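Local coordinates for CDA peptide synthetase I (PDB 5DU9), which is a peptide synthetase, modelled here as its condensation domain, a member of the CoA-dependent acyltransferase superfamily, at residues His140-Leu145 / His150-Gly155; Ser36-Asp41 / Arg371-Gly376; Leu102-Asp107 / Gln119-Arg124; Gly42-Ala47 / Gly376-Leu381. The protein carries 1 engineered substitution. One frame throughout, in Å; residues are numbered along the deposited sequence.

Contact 1. Residues His140-Leu145 / His150-Gly155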
loop_
_atom_site.group_PDB
_atom_site.type_symbol
_atom_site.label_atom_id
_atom_site.label_comp_id
_atom_site.label_asym_id
_atom_site.label_seq_id
_atom_site.Cartn_x
_atom_site.Cartn_y
_atom_site.Cartn_z
ATOM N N HIS A 140 2.747 -3.081 17.415
ATOM C CA HIS A 140 3.721 -4.101 17.045
ATOM C C HIS A 140 3.512 -5.376 17.840
ATOM O O HIS A 140 3.378 -5.342 19.063
ATOM C CB HIS A 140 5.142 -3.585 17.271
ATOM C CG HIS A 140 5.441 -2.305 16.557
ATOM N ND1 HIS A 140 6.258 -2.246 15.447
ATOM C CD2 HIS A 140 5.029 -1.037 16.789
ATOM C CE1 HIS A 140 6.339 -0.995 15.031
ATOM N NE2 HIS A 140 5.601 -0.242 15.826
ATOM N N ALA A 141 3.488 -6.503 17.138
ATOM C CA ALA A 141 3.377 -7.797 17.798
ATOM C C ALA A 141 4.214 -8.852 17.096
ATOM O O ALA A 141 4.235 -8.930 15.868
ATOM C CB ALA A 141 1.923 -8.238 17.859
ATOM N N LEU A 142 4.911 -9.650 17.898
ATOM C CA LEU A 142 5.618 -10.824 17.414
ATOM C C LEU A 142 4.827 -12.054 17.825
ATOM O O LEU A 142 4.611 -12.284 19.012
ATOM C CB LEU A 142 7.039 -10.887 17.983
ATOM C CG LEU A 142 7.864 -12.111 17.575
ATOM C CD1 LEU A 142 8.222 -12.051 16.094
ATOM C CD2 LEU A 142 9.113 -12.233 18.432
ATOM N N PHE A 143 4.377 -12.822 16.840
ATOM C CA PHE A 143 3.690 -14.079 17.105
ATOM C C PHE A 143 4.655 -15.249 16.969
ATOM O O PHE A 143 5.446 -15.293 16.029
ATOM C CB PHE A 143 2.516 -14.275 16.147
ATOM C CG PHE A 143 1.444 -13.235 16.271
ATOM C CD1 PHE A 143 0.377 -13.422 17.135
ATOM C CD2 PHE A 143 1.492 -12.076 15.514
ATOM C CE1 PHE A 143 -0.615 -12.469 17.246
ATOM C CE2 PHE A 143 0.500 -11.121 15.622
ATOM C CZ PHE A 143 -0.555 -11.321 16.488
ATOM N N THR A 144 4.592 -16.180 17.915
ATOM C CA THR A 144 5.236 -17.480 17.766
ATOM C C THR A 144 4.172 -18.459 17.281
ATOM O O THR A 144 3.116 -18.584 17.902
ATOM C CB THR A 144 5.861 -17.973 19.083
ATOM O OG1 THR A 144 6.821 -17.018 19.550
ATOM C CG2 THR A 144 6.546 -19.323 18.887
ATOM N N LEU A 145 4.444 -19.148 16.174
ATOM C CA LEU A 145 3.430 -19.981 15.523
ATOM C C LEU A 145 3.655 -21.484 15.642
ATOM O O LEU A 145 2.828 -22.272 15.181
ATOM C CB LEU A 145 3.347 -19.625 14.042
ATOM C CG LEU A 145 3.009 -18.174 13.707
ATOM C CD1 LEU A 145 2.896 -18.014 12.200
ATOM C CD2 LEU A 145 1.727 -17.729 14.395
ATOM N N HIS A 150 7.600 -17.634 12.940
ATOM C CA HIS A 150 7.120 -16.421 13.584
ATOM C C HIS A 150 6.352 -15.536 12.617
ATOM O O HIS A 150 6.400 -15.721 11.399
ATOM C CB HIS A 150 8.285 -15.631 14.183
ATOM C CG HIS A 150 8.780 -16.183 15.485
ATOM N ND1 HIS A 150 9.517 -17.344 15.571
ATOM C CD2 HIS A 150 8.637 -15.733 16.752
ATOM C CE1 HIS A 150 9.808 -17.584 16.835
ATOM N NE2 HIS A 150 9.290 -16.621 17.575
ATOM N N LEU A 151 5.637 -14.573 13.183
ATOM C CA LEU A 151 4.950 -13.560 12.400
ATOM C C LEU A 151 5.123 -12.227 13.106
ATOM O O LEU A 151 4.806 -12.110 14.289
ATOM C CB LEU A 151 3.467 -13.910 12.235
ATOM C CG LEU A 151 2.645 -13.063 11.261
ATOM C CD1 LEU A 151 1.499 -13.883 10.695
ATOM C CD2 LEU A 151 2.104 -11.809 11.938
ATOM N N TYR A 152 5.648 -11.239 12.389
ATOM C CA TYR A 152 5.773 -9.888 12.925
ATOM C C TYR A 152 4.699 -9.008 12.318
ATOM O O TYR A 152 4.679 -8.812 11.107
ATOM C CB TYR A 152 7.155 -9.291 12.634
ATOM C CG TYR A 152 7.394 -7.986 13.363
ATOM C CD1 TYR A 152 6.784 -6.806 12.949
ATOM C CD2 TYR A 152 8.214 -7.938 14.483
ATOM C CE1 TYR A 152 6.990 -5.618 13.626
ATOM C CE2 TYR A 152 8.429 -6.756 15.159
ATOM C CZ TYR A 152 7.814 -5.600 14.727
ATOM O OH TYR A 152 8.023 -4.423 15.406
ATOM N N TYR A 153 3.821 -8.475 13.165
ATOM C CA TYR A 153 2.748 -7.589 12.725
ATOM C C TYR A 153 3.098 -6.130 12.948
ATOM O O TYR A 153 3.458 -5.726 14.051
ATOM C CB TYR A 153 1.449 -7.923 13.462
ATOM C CG TYR A 153 0.366 -6.861 13.366
ATOM C CD1 TYR A 153 -0.300 -6.616 12.172
ATOM C CD2 TYR A 153 -0.009 -6.127 14.483
ATOM C CE1 TYR A 153 -1.297 -5.658 12.090
ATOM C CE2 TYR A 153 -1.007 -5.168 14.411
ATOM C CZ TYR A 153 -1.651 -4.942 13.215
ATOM O OH TYR A 153 -2.646 -3.988 13.153
ATOM N N LEU A 154 2.973 -5.352 11.880
ATOM C CA LEU A 154 3.140 -3.909 11.925
ATOM C C LEU A 154 1.809 -3.245 11.614
ATOM O O LEU A 154 1.367 -3.227 10.463
ATOM C CB LEU A 154 4.207 -3.451 10.928
ATOM C CG LEU A 154 4.350 -1.936 10.738
ATOM C CD1 LEU A 154 4.792 -1.259 12.021
ATOM C CD2 LEU A 154 5.319 -1.630 9.605
ATOM N N GLY A 155 1.168 -2.721 12.655
ATOM C CA GLY A 155 -0.063 -1.972 12.506
ATOM C C GLY A 155 0.274 -0.504 12.623
ATOM O O GLY A 155 1.082 -0.119 13.464
#
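His140 and Tyr152 meet across an antiparallel beta hairpin of the condensation domain, formed by strands 138-146 and 149-157. His140 ND1 and Tyr152 OH share a hydrogen bond of 2.8 Å. The hydroxyl comes to the edge of the imidazole, near its plane. Tyr152 has CG anti to the backbone N (chi1 -171°), which sends the phenol slantwise to the histidine. His140 NE2 bonds to Ser138 OG, so both ring nitrogens have partners and the ring's rotation is set. Leu154 lies alongside His140 and points the same way, with its CD1 3.4 Å from His140 CE1. Helices 46-58 and 163-182 pack on this face of the sheet. Further along it, Thr144 CA sits over one face of the His150 ring, 4.3 Å from the centroid, in a CH-pi contact. Thr144 OG1 bonds to His105 NE2, and His150 ND1 to Gly148 O.

The other face carries Phe143, Leu151 and Tyr153. Phe143 and Leu151 run side by side, CD2 to CD2 at 3.6 Å. Tyr153 CB meets the edge of the phenyl ring, 4.0 Å from Phe143 CE2. Helix 114-126 adds Trp121, edge-to-face with Phe143. Four backbone bonds zip the strands. The straightest runs from Phe143 N to Leu151 O, 2.7 Å long with an N-H...O angle of 177°.

Contact 2. Residues Ser36-Asp41 / Arg371-Gly376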
loop_
_atom_site.group_PDB
_atom_site.type_symbol
_atom_site.label_atom_id
_atom_site.label_comp_id
_atom_site.label_asym_id
_atom_site.label_seq_id
_atom_site.Cartn_x
_atom_site.Cartn_y
_atom_site.Cartn_z
ATOM N N SER A 36 0.658 -4.531 7.777
ATOM C CA SER A 36 1.291 -5.607 7.038
ATOM C C SER A 36 1.944 -6.509 8.064
ATOM O O SER A 36 1.914 -6.212 9.258
ATOM C CB SER A 36 2.324 -5.081 6.045
ATOM O OG SER A 36 3.404 -4.468 6.729
ATOM N N CYS A 37 2.542 -7.600 7.610
ATOM C CA CYS A 37 3.305 -8.448 8.511
ATOM C C CYS A 37 4.440 -9.136 7.772
ATOM O O CYS A 37 4.472 -9.135 6.543
ATOM C CB CYS A 37 2.401 -9.488 9.177
ATOM S SG CYS A 37 1.695 -10.718 8.057
ATOM N N LEU A 38 5.377 -9.687 8.540
ATOM C CA LEU A 38 6.436 -10.535 8.008
ATOM C C LEU A 38 6.211 -11.965 8.458
ATOM O O LEU A 38 6.063 -12.226 9.650
ATOM C CB LEU A 38 7.819 -10.079 8.483
ATOM C CG LEU A 38 8.375 -8.725 8.051
ATOM C CD1 LEU A 38 9.745 -8.535 8.679
ATOM C CD2 LEU A 38 8.458 -8.606 6.536
ATOM N N GLU A 39 6.181 -12.887 7.503
ATOM C CA GLU A 39 6.180 -14.303 7.818
ATOM C C GLU A 39 7.628 -14.748 7.920
ATOM O O GLU A 39 8.365 -14.701 6.937
ATOM C CB GLU A 39 5.419 -15.091 6.756
ATOM C CG GLU A 39 3.945 -14.721 6.688
ATOM C CD GLU A 39 3.201 -15.446 5.583
ATOM O OE1 GLU A 39 3.846 -15.852 4.594
ATOM O OE2 GLU A 39 1.969 -15.610 5.707
ATOM N N ILE A 40 8.030 -15.166 9.117
ATOM C CA ILE A 40 9.432 -15.421 9.423
ATOM C C ILE A 40 9.640 -16.913 9.683
ATOM O O ILE A 40 8.913 -17.520 10.466
ATOM C CB ILE A 40 9.885 -14.568 10.629
ATOM C CG1 ILE A 40 9.737 -13.080 10.288
ATOM C CG2 ILE A 40 11.327 -14.875 11.007
ATOM C CD1 ILE A 40 9.613 -12.166 11.487
ATOM N N ASP A 41 10.634 -17.493 9.013
ATOM C CA ASP A 41 10.752 -18.946 8.914
ATOM C C ASP A 41 11.622 -19.584 9.996
ATOM O O ASP A 41 11.919 -20.776 9.927
ATOM C CB ASP A 41 11.298 -19.324 7.530
ATOM C CG ASP A 41 12.720 -18.830 7.299
ATOM O OD1 ASP A 41 13.242 -18.064 8.134
ATOM O OD2 ASP A 41 13.315 -19.208 6.267
ATOM N N ARG A 371 13.173 -7.370 -1.004
ATOM C CA ARG A 371 14.033 -8.506 -0.724
ATOM C C ARG A 371 13.594 -9.132 0.586
ATOM O O ARG A 371 13.200 -8.411 1.502
ATOM C CB ARG A 371 15.500 -8.085 -0.636
ATOM C CG ARG A 371 16.468 -9.258 -0.532
ATOM C CD ARG A 371 17.856 -8.798 -0.128
ATOM N NE ARG A 371 18.399 -7.799 -1.044
ATOM C CZ ARG A 371 19.535 -7.138 -0.840
ATOM N NH1 ARG A 371 20.252 -7.364 0.254
ATOM N NH2 ARG A 371 19.953 -6.247 -1.728
ATOM N N PRO A 372 13.641 -10.469 0.674
ATOM C CA PRO A 372 13.381 -11.115 1.964
ATOM C C PRO A 372 14.190 -10.473 3.090
ATOM O O PRO A 372 15.386 -10.226 2.935
ATOM C CB PRO A 372 13.803 -12.560 1.712
ATOM C CG PRO A 372 13.546 -12.767 0.264
ATOM C CD PRO A 372 13.845 -11.454 -0.403
ATOM N N VAL A 373 13.522 -10.180 4.201
ATOM C CA VAL A 373 14.145 -9.480 5.315
ATOM C C VAL A 373 15.014 -10.441 6.121
ATOM O O VAL A 373 14.537 -11.465 6.604
ATOM C CB VAL A 373 13.073 -8.828 6.222
ATOM C CG1 VAL A 373 13.703 -8.173 7.437
ATOM C CG2 VAL A 373 12.273 -7.802 5.431
ATOM N N ASP A 374 16.290 -10.097 6.269
ATOM C CA ASP A 374 17.270 -10.999 6.869
ATOM C C ASP A 374 17.491 -10.711 8.351
ATOM O O ASP A 374 18.065 -9.686 8.716
ATOM C CB ASP A 374 18.600 -10.899 6.116
ATOM C CG ASP A 374 19.631 -11.900 6.608
ATOM O OD1 ASP A 374 19.241 -12.913 7.226
ATOM O OD2 ASP A 374 20.836 -11.673 6.371
ATOM N N PHE A 375 17.045 -11.629 9.204
ATOM C CA PHE A 375 17.217 -11.483 10.644
ATOM C C PHE A 375 18.449 -12.241 11.142
ATOM O O PHE A 375 18.569 -12.535 12.331
ATOM C CB PHE A 375 15.962 -11.965 11.377
ATOM C CG PHE A 375 14.796 -11.031 11.243
ATOM C CD1 PHE A 375 14.669 -9.942 12.086
ATOM C CD2 PHE A 375 13.830 -11.240 10.271
ATOM C CE1 PHE A 375 13.597 -9.073 11.965
ATOM C CE2 PHE A 375 12.758 -10.373 10.143
ATOM C CZ PHE A 375 12.644 -9.290 10.995
ATOM N N GLY A 376 19.363 -12.548 10.226
ATOM C CA GLY A 376 20.604 -13.218 10.575
ATOM C C GLY A 376 20.429 -14.721 10.654
ATOM O O GLY A 376 20.905 -15.369 11.587
#
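Leu38 and Ile40 of strand 33-40 point the same way and meet Phe375 and Val373, which follow more than 300 residues later. The contact is made by side chains alone. The two backbones stay well apart, with Leu38 CA 8.2 Å from Val373 CA, because strand 379-384 lies between them in the six-stranded sheet.

Leu38 and Phe375 carry most of the contact. Leu38 CG lies anti to the carbonyl carbon (chi1 -65°). Its CD1 comes to the edge of the Phe375 ring, in its plane, 3.8 Å from CZ. The same methyl also lies against Val373, 4.1 Å from CB. Leu38 CD2 adds a touch on Val373, 4.1 Å from CG2. The Leu38 and Val373 side chains cross at about a right angle. Val373 CG2, beside the backbone N, is the branch nearest Leu38 CD2.

Phe375 also keeps its CG beside the backbone N (chi1 -73°). This brings the ring to Leu38 and Ile40. Ile40 crosses it at about a right angle, with CD1 3.9 Å from Phe375 CE2. Ala174 of helix 163-182 touches both Val373 and Phe375, and Leu44 also touches the phenyl ring.

The chain turns straight after Phe375. Asp374 OD1 accepts a 3.0 Å bond from Gly376 N, an Asx turn, with the donor above the carboxylate plane. This polar turn probably helps to hold the backbone that carries the ring.

All four touching side chains are buried and apolar, and no hydrogen bond crosses. The contact therefore rests on hydrophobic burial and van der Waals contact.

Contact 3. Residues Leu102-Asp107 / Gln119-Arg124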
loop_
_atom_site.group_PDB
_atom_site.type_symbol
_atom_site.label_atom_id
_atom_site.label_comp_id
_atom_site.label_asym_id
_atom_site.label_seq_id
_atom_site.Cartn_x
_atom_site.Cartn_y
_atom_site.Cartn_z
ATOM N N LEU A 102 6.394 -0.601 22.360
ATOM C CA LEU A 102 5.995 -1.898 22.877
ATOM C C LEU A 102 5.988 -2.934 21.767
ATOM O O LEU A 102 5.321 -2.758 20.744
ATOM C CB LEU A 102 4.609 -1.811 23.521
ATOM C CG LEU A 102 3.980 -3.133 23.969
ATOM C CD1 LEU A 102 4.759 -3.727 25.134
ATOM C CD2 LEU A 102 2.519 -2.927 24.335
ATOM N N LEU A 103 6.742 -4.008 21.973
ATOM C CA LEU A 103 6.650 -5.182 21.119
ATOM C C LEU A 103 5.982 -6.301 21.902
ATOM O O LEU A 103 6.567 -6.863 22.833
ATOM C CB LEU A 103 8.026 -5.627 20.625
ATOM C CG LEU A 103 8.010 -6.907 19.781
ATOM C CD1 LEU A 103 7.221 -6.704 18.500
ATOM C CD2 LEU A 103 9.426 -7.361 19.474
ATOM N N ARG A 104 4.747 -6.612 21.535
ATOM C CA ARG A 104 4.036 -7.702 22.179
ATOM C C ARG A 104 4.621 -9.031 21.724
ATOM O O ARG A 104 5.055 -9.166 20.579
ATOM C CB ARG A 104 2.543 -7.653 21.855
ATOM C CG ARG A 104 1.829 -6.391 22.304
ATOM C CD ARG A 104 0.336 -6.514 22.047
ATOM N NE ARG A 104 -0.387 -5.268 22.295
ATOM C CZ ARG A 104 -0.926 -4.922 23.461
ATOM N NH1 ARG A 104 -0.824 -5.718 24.516
ATOM N NH2 ARG A 104 -1.567 -3.767 23.575
ATOM N N HIS A 105 4.644 -10.000 22.630
ATOM C CA HIS A 105 4.937 -11.380 22.266
ATOM C C HIS A 105 3.727 -12.247 22.550
ATOM O O HIS A 105 3.331 -12.421 23.702
ATOM C CB HIS A 105 6.140 -11.931 23.021
ATOM C CG HIS A 105 6.508 -13.323 22.609
ATOM N ND1 HIS A 105 7.112 -14.223 23.459
ATOM C CD2 HIS A 105 6.346 -13.969 21.429
ATOM C CE1 HIS A 105 7.309 -15.363 22.821
ATOM N NE2 HIS A 105 6.854 -15.235 21.588
ATOM N N ILE A 106 3.147 -12.782 21.485
ATOM C CA ILE A 106 1.989 -13.652 21.587
ATOM C C ILE A 106 2.386 -15.051 21.143
ATOM O O ILE A 106 2.594 -15.300 19.957
ATOM C CB ILE A 106 0.822 -13.121 20.742
ATOM C CG1 ILE A 106 0.428 -11.728 21.244
ATOM C CG2 ILE A 106 -0.367 -14.075 20.809
ATOM C CD1 ILE A 106 -0.617 -11.032 20.415
ATOM N N ASP A 107 2.503 -15.952 22.112
ATOM C CA ASP A 107 2.927 -17.318 21.849
ATOM C C ASP A 107 1.724 -18.185 21.494
ATOM O O ASP A 107 0.968 -18.602 22.367
ATOM C CB ASP A 107 3.664 -17.887 23.065
ATOM C CG ASP A 107 4.302 -19.239 22.789
ATOM O OD1 ASP A 107 4.038 -19.826 21.721
ATOM O OD2 ASP A 107 5.067 -19.720 23.651
ATOM N N GLN A 119 -4.257 -13.942 12.667
ATOM C CA GLN A 119 -5.027 -13.089 11.769
ATOM C C GLN A 119 -6.149 -12.401 12.532
ATOM O O GLN A 119 -6.397 -11.210 12.349
ATOM C CB GLN A 119 -5.603 -13.903 10.604
ATOM C CG GLN A 119 -6.406 -13.074 9.597
ATOM C CD GLN A 119 -5.541 -12.104 8.804
ATOM O OE1 GLN A 119 -4.548 -12.497 8.193
ATOM N NE2 GLN A 119 -5.919 -10.832 8.812
ATOM N N ARG A 120 -6.822 -13.161 13.390
ATOM C CA ARG A 120 -7.902 -12.625 14.206
ATOM C C ARG A 120 -7.382 -11.518 15.121
ATOM O O ARG A 120 -8.048 -10.501 15.315
ATOM C CB ARG A 120 -8.553 -13.739 15.029
ATOM C CG ARG A 120 -9.701 -13.266 15.900
ATOM C CD ARG A 120 -10.426 -14.429 16.558
ATOM N NE ARG A 120 -11.382 -13.966 17.558
ATOM C CZ ARG A 120 -11.041 -13.487 18.751
ATOM N NH1 ARG A 120 -9.763 -13.404 19.097
ATOM N NH2 ARG A 120 -11.979 -13.088 19.599
ATOM N N TRP A 121 -6.188 -11.713 15.671
ATOM C CA TRP A 121 -5.581 -10.714 16.548
ATOM C C TRP A 121 -5.285 -9.430 15.785
ATOM O O TRP A 121 -5.556 -8.327 16.270
ATOM C CB TRP A 121 -4.292 -11.254 17.175
ATOM C CG TRP A 121 -3.835 -10.460 18.363
ATOM C CD1 TRP A 121 -4.031 -10.769 19.677
ATOM C CD2 TRP A 121 -3.113 -9.223 18.345
ATOM N NE1 TRP A 121 -3.475 -9.801 20.479
ATOM C CE2 TRP A 121 -2.909 -8.841 19.686
ATOM C CE3 TRP A 121 -2.622 -8.400 17.327
ATOM C CZ2 TRP A 121 -2.230 -7.675 20.033
ATOM C CZ3 TRP A 121 -1.954 -7.242 17.677
ATOM C CH2 TRP A 121 -1.765 -6.892 19.018
ATOM N N MET A 122 -4.722 -9.577 14.589
ATOM C CA MET A 122 -4.370 -8.427 13.768
ATOM C C MET A 122 -5.622 -7.673 13.319
ATOM O O MET A 122 -5.637 -6.444 13.292
ATOM C CB MET A 122 -3.547 -8.869 12.555
ATOM C CG MET A 122 -2.165 -9.395 12.917
ATOM S SD MET A 122 -1.139 -9.803 11.489
ATOM C CE MET A 122 -1.946 -11.278 10.883
ATOM N N ASP A 123 -6.672 -8.410 12.974
ATOM C CA ASP A 123 -7.928 -7.794 12.557
ATOM C C ASP A 123 -8.540 -6.966 13.684
ATOM O O ASP A 123 -9.059 -5.875 13.457
ATOM C CB ASP A 123 -8.925 -8.859 12.100
ATOM C CG ASP A 123 -8.535 -9.506 10.788
ATOM O OD1 ASP A 123 -7.746 -8.901 10.034
ATOM O OD2 ASP A 123 -9.029 -10.616 10.507
ATOM N N ARG A 124 -8.477 -7.489 14.902
ATOM C CA ARG A 124 -9.020 -6.782 16.051
ATOM C C ARG A 124 -8.158 -5.565 16.396
ATOM O O ARG A 124 -8.671 -4.534 16.823
ATOM C CB ARG A 124 -9.136 -7.729 17.243
ATOM C CG ARG A 124 -10.187 -8.808 17.032
ATOM C CD ARG A 124 -10.127 -9.892 18.093
ATOM N NE ARG A 124 -10.590 -9.416 19.392
ATOM C CZ ARG A 124 -11.864 -9.403 19.780
ATOM N NH1 ARG A 124 -12.823 -9.833 18.969
ATOM N NH2 ARG A 124 -12.183 -8.951 20.985
#
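Ile106 and Arg104 of strand 103-107 both reach the indole of Trp121 on helix 114-126. They belong to a beta-alpha-beta unit, in which this helix links strand 103-107 to its parallel neighbour 138-146 and packs against the sheet.

The CH-pi contact comes first. Ile106 CD1 sits over one face of the indole, 3.3 Å from the centroid of the five-membered ring and 20° off its normal. The approach is tight, since CD1 is 3.1 Å from Trp121 NE1. Ile106 has CG1 anti to the carbonyl carbon (chi1 -60°), and its nearly straight outer chain puts the end methyl on the ring. Trp121 leaves the helix with CG anti to the backbone N (chi1 -163°), which stretches the indole out toward the strand.

Arg104 makes the second kind of contact, by its aliphatic part. Its chain is extended from CG to NE and crosses the indole at about a right angle. CD is 3.5 Å from Trp121 CZ2, on the six-membered ring. NE comes in at the ring edge, 3.8 Å from the same CZ2. The guanidinium plane is tilted well away from the indole plane, and Leu102 CD2 lies over its centre.

The polar bonds run elsewhere. Gln119 NE2 gives a 2.9 Å bond to Asp123 OD1, one turn on within the helix, and Gln119 OE1 bonds to Arg383.

No hydrogen bond joins the two segments at this surface site. The strand and helix are held here by CH-pi attraction over the indole face and by van der Waals contact of Arg104 CD and NE with its six-membered ring.

Contact 4. Residues Gly42-Ala47 / Gly376-Leu381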
loop_
_atom_site.group_PDB
_atom_site.type_symbol
_atom_site.label_atom_id
_atom_site.label_comp_id
_atom_site.label_asym_id
_atom_site.label_seq_id
_atom_site.Cartn_x
_atom_site.Cartn_y
_atom_site.Cartn_z
ATOM N N GLY A 42 12.030 -18.801 10.990
ATOM C CA GLY A 42 12.869 -19.320 12.059
ATOM C C GLY A 42 12.738 -18.515 13.336
ATOM O O GLY A 42 12.176 -17.419 13.324
ATOM N N PRO A 43 13.269 -19.052 14.446
ATOM C CA PRO A 43 13.101 -18.428 15.763
ATOM C C PRO A 43 13.800 -17.078 15.913
ATOM O O PRO A 43 14.922 -16.893 15.438
ATOM C CB PRO A 43 13.710 -19.460 16.722
ATOM C CG PRO A 43 14.636 -20.265 15.890
ATOM C CD PRO A 43 14.028 -20.312 14.524
ATOM N N LEU A 44 13.112 -16.148 16.570
ATOM C CA LEU A 44 13.680 -14.859 16.946
ATOM C C LEU A 44 13.653 -14.698 18.464
ATOM O O LEU A 44 12.799 -15.270 19.143
ATOM C CB LEU A 44 12.910 -13.712 16.290
ATOM C CG LEU A 44 12.923 -13.651 14.762
ATOM C CD1 LEU A 44 12.055 -12.502 14.289
ATOM C CD2 LEU A 44 14.338 -13.502 14.224
ATOM N N ASP A 45 14.594 -13.919 18.985
ATOM C CA ASP A 45 14.651 -13.614 20.411
ATOM C C ASP A 45 13.806 -12.374 20.682
ATOM O O ASP A 45 14.159 -11.276 20.259
ATOM C CB ASP A 45 16.105 -13.399 20.850
ATOM C CG ASP A 45 16.255 -13.257 22.357
ATOM O OD1 ASP A 45 15.480 -12.497 22.977
ATOM O OD2 ASP A 45 17.159 -13.905 22.923
ATOM N N HIS A 46 12.691 -12.550 21.386
ATOM C CA HIS A 46 11.759 -11.447 21.608
ATOM C C HIS A 46 12.376 -10.321 22.431
ATOM O O HIS A 46 12.125 -9.143 22.171
ATOM C CB HIS A 46 10.490 -11.935 22.304
ATOM C CG HIS A 46 9.600 -10.822 22.763
ATOM N ND1 HIS A 46 9.365 -10.559 24.095
ATOM C CD2 HIS A 46 8.908 -9.891 22.067
ATOM C CE1 HIS A 46 8.556 -9.521 24.200
ATOM N NE2 HIS A 46 8.260 -9.098 22.984
ATOM N N ALA A 47 13.170 -10.684 23.432
ATOM C CA ALA A 47 13.824 -9.691 24.273
ATOM C C ALA A 47 14.738 -8.801 23.437
ATOM O O ALA A 47 14.748 -7.581 23.595
ATOM C CB ALA A 47 14.611 -10.366 25.379
ATOM N N GLY A 376 19.363 -12.548 10.226
ATOM C CA GLY A 376 20.604 -13.218 10.575
ATOM C C GLY A 376 20.429 -14.721 10.654
ATOM O O GLY A 376 20.905 -15.369 11.587
ATOM N N GLY A 377 19.746 -15.274 9.657
ATOM C CA GLY A 377 19.401 -16.683 9.628
ATOM C C GLY A 377 17.940 -16.815 9.250
ATOM O O GLY A 377 17.620 -17.181 8.117
ATOM N N PRO A 378 17.038 -16.504 10.196
ATOM C CA PRO A 378 15.616 -16.408 9.856
ATOM C C PRO A 378 15.377 -15.339 8.800
ATOM O O PRO A 378 16.034 -14.297 8.826
ATOM C CB PRO A 378 14.955 -16.024 11.184
ATOM C CG PRO A 378 15.923 -16.425 12.231
ATOM C CD PRO A 378 17.279 -16.252 11.625
ATOM N N VAL A 379 14.447 -15.601 7.890
ATOM C CA VAL A 379 14.128 -14.677 6.817
ATOM C C VAL A 379 12.651 -14.311 6.885
ATOM O O VAL A 379 11.815 -15.163 7.162
ATOM C CB VAL A 379 14.457 -15.288 5.446
ATOM C CG1 VAL A 379 14.123 -14.323 4.339
ATOM C CG2 VAL A 379 15.930 -15.670 5.381
ATOM N N GLY A 380 12.342 -13.043 6.624
ATOM C CA GLY A 380 10.977 -12.549 6.688
ATOM C C GLY A 380 10.413 -12.157 5.336
ATOM O O GLY A 380 11.002 -11.350 4.613
ATOM N N LEU A 381 9.258 -12.729 5.002
ATOM C CA LEU A 381 8.549 -12.403 3.769
ATOM C C LEU A 381 7.332 -11.539 4.077
ATOM O O LEU A 381 6.478 -11.913 4.877
ATOM C CB LEU A 381 8.121 -13.679 3.043
ATOM C CG LEU A 381 9.248 -14.641 2.660
ATOM C CD1 LEU A 381 8.683 -15.865 1.959
ATOM C CD2 LEU A 381 10.286 -13.952 1.781
#
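Pro378 is the centre of this contact and touches Gly42, Pro43 and Leu44. It sits just before strand 379-384. The other three lead from strand 33-40 to helix 46-58. The contact thus joins two loops at one end of the six-stranded sheet.

The Pro378 ring points toward the other loop and presents CB and CG. CG is 3.4 Å from Pro43 O, while CB is 3.8 Å from Gly42 O. Two backbone carbonyl oxygens therefore lie against one pyrrolidine ring. The CB of Pro43 points away, and its carbonyl oxygen makes the contact.

Gly42 comes closest along the backbone, with its CA 4.6 Å from Pro378 CA. Having no side chain, it lets the proline ring lie near the main chain. Just before it, Asp41 OD1 bonds to Val379 N, a polar tie next to the apolar one.

Leu44 completes the group. Its CG is anti to the carbonyl carbon (chi1 -63°), and the end of the side chain swings toward the proline. CD2 is 3.9 Å from Pro378 CG and 4.0 Å from Pro378 CB, so one methyl meets both ring carbons. The next residue, Asp45, is the N-cap of helix 46-58, its OD1 bonded to Val48 N.

No hydrogen bond crosses between the two segments. The contact combines one apolar methyl-to-ring meeting with close approaches of ring carbons to carbonyl oxygens. It is therefore mainly van der Waals in kind, with the proline ring packed against main chain and one leucine methyl.

From the N terminus, segment 36-41 opens contact 2, and 42-47 opens contact 4 directly after it. Both stay open for over 300 residues. Within that span contact 3 closes a short loop, from segment 102-107 to helix segment 119-124. Contact 1 follows in series as the hairpin 140-145 / 150-155. The chain then returns: 371-376 closes contact 2 and 376-381 closes contact 4, so these two cross and share Gly376. All four reach the same six-stranded sheet. Contact 3 ties a helix to its 103-107 edge. Contact 1 pairs the next two strands. Contacts 2 and 4 bring the late strands 373-374 and 379-384 to the early strand 33-40 and its following loop.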